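Local coordinates for IclR transcriptional regulator (Thermotoga maritima, PDB 1MKM), which probably binds DNA through a winged helix-turn-helix domain and regulates transcription, most likely as a repressor of the IclR family, at residues 164-169 / 188-193. Residues are numbered along the deposited sequence; the frame is centred on the assembly and turned at random.
Sequences TPNTIT and VDNEEN
Two threonine hydroxyls, those of T164 and T167, face consecutive backbone carbonyls across the contact. T164 to T167 form a type I beta turn in the GAF-like C-terminal domain of this IclR regulator; its partner is the loop that leaves edge strand 187-190. T164 OG1 donates to E191 O at 2.9 Å, tilted out of the carbonyl plane. In T164, a chi1 of 36° tucks OG1 between the backbone N and carbonyl carbon, facing that acceptor. T167 OG1 lies 2.8 Å from E192 O and accepts from T164 N; a hydroxyl suits this place because it can accept on one side and face a carbonyl on the other. The N166 side chain crosses that of N190 at an angle, their amide planes 18° apart, with N166 CB 3.2 Å from N190 O.

E192, extended beyond CG, runs alongside I168, its OE1 3.4 Å from I168 CD1. A glutamate is long enough to lay its methylenes on N166 O and still bring OE2 to N190 N, through the anti lone pair, and to K140 in a salt bridge. With an alanine in place of E192, K140 would probably lose this carboxylate and N190 N its acceptor, and a gap would open beside I168. D189, like C199 a zinc-binding residue of this protein, shapes the second loop: its OD1 closes an Asx motif with E192 N and also takes N193 N at 3.0 Å, on the syn side and 30° out of the carboxylate plane.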
ATOM      1  N   THR B 164      -8.229 -31.792  20.269  1.00 78.03           N
ATOM      2  CA  THR B 164      -9.267 -32.059  19.291  1.00 85.97           C
ATOM      3  C   THR B 164      -9.634 -33.542  19.365  1.00 83.55           C
ATOM      4  O   THR B 164      -8.801 -34.374  19.730  1.00 76.65           O
ATOM      5  CB  THR B 164      -8.803 -31.646  17.856  1.00 80.69           C
ATOM      6  OG1 THR B 164      -7.402 -31.910  17.695  1.00 74.49           O
ATOM      7  CG2 THR B 164      -9.054 -30.159  17.628  1.00 68.32           C
ATOM      8  N   PRO B 165     -10.898 -33.888  19.055  1.00 79.83           N
ATOM      9  CA  PRO B 165     -11.354 -35.282  19.096  1.00 81.27           C
ATOM     10  C   PRO B 165     -10.392 -36.294  18.480  1.00 85.89           C
ATOM     11  O   PRO B 165     -10.624 -37.499  18.538  1.00 82.89           O
ATOM     12  CB  PRO B 165     -12.708 -35.237  18.370  1.00 77.98           C
ATOM     13  CG  PRO B 165     -12.694 -33.912  17.619  1.00 72.99           C
ATOM     14  CD  PRO B 165     -11.968 -33.004  18.564  1.00 71.79           C
ATOM     15  N   ASN B 166      -9.307 -35.802  17.891  1.00 91.58           N
ATOM     16  CA  ASN B 166      -8.327 -36.680  17.277  1.00 97.69           C
ATOM     17  C   ASN B 166      -6.981 -36.610  18.002  1.00 98.63           C
ATOM     18  O   ASN B 166      -6.001 -37.225  17.576  1.00 98.90           O
ATOM     19  CB  ASN B 166      -8.149 -36.319  15.798  1.00102.37           C
ATOM     20  CG  ASN B 166      -9.466 -36.303  15.033  1.00 98.09           C
ATOM     21  OD1 ASN B 166      -9.476 -36.249  13.804  1.00102.37           O
ATOM     22  ND2 ASN B 166     -10.580 -36.338  15.755  1.00 94.11           N
ATOM     23  N   THR B 167      -6.938 -35.861  19.102  1.00 97.24           N
ATOM     24  CA  THR B 167      -5.714 -35.726  19.885  1.00 89.56           C
ATOM     25  C   THR B 167      -5.551 -36.973  20.754  1.00 93.12           C
ATOM     26  O   THR B 167      -6.283 -37.160  21.730  1.00 96.00           O
ATOM     27  CB  THR B 167      -5.758 -34.486  20.821  1.00 88.10           C
ATOM     28  OG1 THR B 167      -6.210 -33.336  20.098  1.00 75.43           O
ATOM     29  CG2 THR B 167      -4.374 -34.194  21.380  1.00 91.17           C
ATOM     30  N   ILE B 168      -4.594 -37.820  20.386  1.00 87.62           N
ATOM     31  CA  ILE B 168      -4.301 -39.057  21.111  1.00 84.52           C
ATOM     32  C   ILE B 168      -4.018 -38.799  22.599  1.00 89.16           C
ATOM     33  O   ILE B 168      -3.093 -38.059  22.938  1.00 90.77           O
ATOM     34  CB  ILE B 168      -3.068 -39.755  20.502  1.00 81.70           C
ATOM     35  CG1 ILE B 168      -3.281 -39.981  19.008  1.00 79.65           C
ATOM     36  CG2 ILE B 168      -2.815 -41.075  21.198  1.00 89.40           C
ATOM     37  CD1 ILE B 168      -2.103 -40.649  18.320  1.00 85.65           C
ATOM     38  N   THR B 169      -4.798 -39.415  23.487  1.00 89.56           N
ATOM     39  CA  THR B 169      -4.600 -39.224  24.924  1.00 87.74           C
ATOM     40  C   THR B 169      -4.103 -40.485  25.651  1.00 82.14           C
ATOM     41  O   THR B 169      -3.957 -40.488  26.873  1.00 71.66           O
ATOM     42  CB  THR B 169      -5.905 -38.724  25.598  1.00 88.80           C
ATOM     43  OG1 THR B 169      -6.416 -37.596  24.875  1.00 89.34           O
ATOM     44  CG2 THR B 169      -5.636 -38.289  27.034  1.00 91.79           C
ATOM     45  N   VAL B 188       1.822 -38.461  10.528  1.00 63.01           N
ATOM     46  CA  VAL B 188       0.669 -37.799   9.944  1.00 56.99           C
ATOM     47  C   VAL B 188      -0.202 -37.251  11.062  1.00 66.44           C
ATOM     48  O   VAL B 188      -0.456 -37.943  12.049  1.00 68.61           O
ATOM     49  CB  VAL B 188      -0.179 -38.772   9.104  1.00 60.32           C
ATOM     50  CG1 VAL B 188      -1.449 -38.090   8.641  1.00 48.18           C
ATOM     51  CG2 VAL B 188       0.626 -39.282   7.908  1.00 64.10           C
ATOM     52  N   ASP B 189      -0.649 -36.006  10.914  1.00 67.96           N
ATOM     53  CA  ASP B 189      -1.504 -35.383  11.912  1.00 67.95           C
ATOM     54  C   ASP B 189      -2.921 -35.271  11.383  1.00 73.47           C
ATOM     55  O   ASP B 189      -3.287 -34.275  10.759  1.00 74.55           O
ATOM     56  CB  ASP B 189      -0.990 -33.989  12.291  1.00 65.78           C
ATOM     57  CG  ASP B 189      -2.043 -33.163  13.023  1.00 66.85           C
ATOM     58  OD1 ASP B 189      -2.905 -33.780  13.674  1.00 71.64           O
ATOM     59  OD2 ASP B 189      -2.018 -31.913  12.965  1.00 53.96           O
ATOM     60  N   ASN B 190      -3.722 -36.300  11.623  1.00 78.23           N
ATOM     61  CA  ASN B 190      -5.097 -36.271  11.165  1.00 81.16           C
ATOM     62  C   ASN B 190      -5.889 -35.395  12.121  1.00 80.46           C
ATOM     63  O   ASN B 190      -6.595 -35.898  12.990  1.00 84.99           O
ATOM     64  CB  ASN B 190      -5.686 -37.681  11.130  1.00 88.63           C
ATOM     65  CG  ASN B 190      -7.088 -37.713  10.545  1.00 99.59           C
ATOM     66  OD1 ASN B 190      -7.297 -37.361   9.384  1.00 99.66           O
ATOM     67  ND2 ASN B 190      -8.058 -38.135  11.352  1.00110.17           N
ATOM     68  N   GLU B 191      -5.746 -34.081  11.962  1.00 74.21           N
ATOM     69  CA  GLU B 191      -6.444 -33.111  12.795  1.00 65.75           C
ATOM     70  C   GLU B 191      -6.256 -33.357  14.287  1.00 64.39           C
ATOM     71  O   GLU B 191      -7.137 -33.064  15.089  1.00 68.22           O
ATOM     72  CB  GLU B 191      -7.931 -33.098  12.433  1.00 72.42           C
ATOM     73  CG  GLU B 191      -8.345 -31.863  11.626  1.00 72.83           C
ATOM     74  CD  GLU B 191      -9.538 -32.115  10.720  1.00 68.84           C
ATOM     75  OE1 GLU B 191      -9.420 -32.978   9.822  1.00 63.99           O
ATOM     76  OE2 GLU B 191     -10.584 -31.449  10.900  1.00 62.49           O
ATOM     77  N   GLU B 192      -5.088 -33.881  14.642  1.00 67.69           N
ATOM     78  CA  GLU B 192      -4.740 -34.179  16.029  1.00 71.85           C
ATOM     79  C   GLU B 192      -4.251 -32.929  16.755  1.00 73.97           C
ATOM     80  O   GLU B 192      -4.397 -32.818  17.967  1.00 78.64           O
ATOM     81  CB  GLU B 192      -3.642 -35.249  16.087  1.00 71.71           C
ATOM     82  CG  GLU B 192      -3.920 -36.503  15.268  1.00 63.72           C
ATOM     83  CD  GLU B 192      -2.723 -37.436  15.212  1.00 68.00           C
ATOM     84  OE1 GLU B 192      -2.320 -37.971  16.264  1.00 70.95           O
ATOM     85  OE2 GLU B 192      -2.177 -37.637  14.110  1.00 77.76           O
ATOM     86  N   ASN B 193      -3.650 -31.997  16.022  1.00 78.00           N
ATOM     87  CA  ASN B 193      -3.157 -30.770  16.635  1.00 73.89           C
ATOM     88  C   ASN B 193      -4.208 -29.688  16.465  1.00 73.47           C
ATOM     89  O   ASN B 193      -4.728 -29.166  17.449  1.00 76.58           O
ATOM     90  CB  ASN B 193      -1.828 -30.342  15.999  1.00 73.86           C
ATOM     91  CG  ASN B 193      -1.227 -29.094  16.656  1.00 73.46           C
ATOM     92  OD1 ASN B 193      -1.653 -27.967  16.394  1.00 77.25           O
ATOM     93  ND2 ASN B 193      -0.237 -29.300  17.510  1.00 51.76           N
TER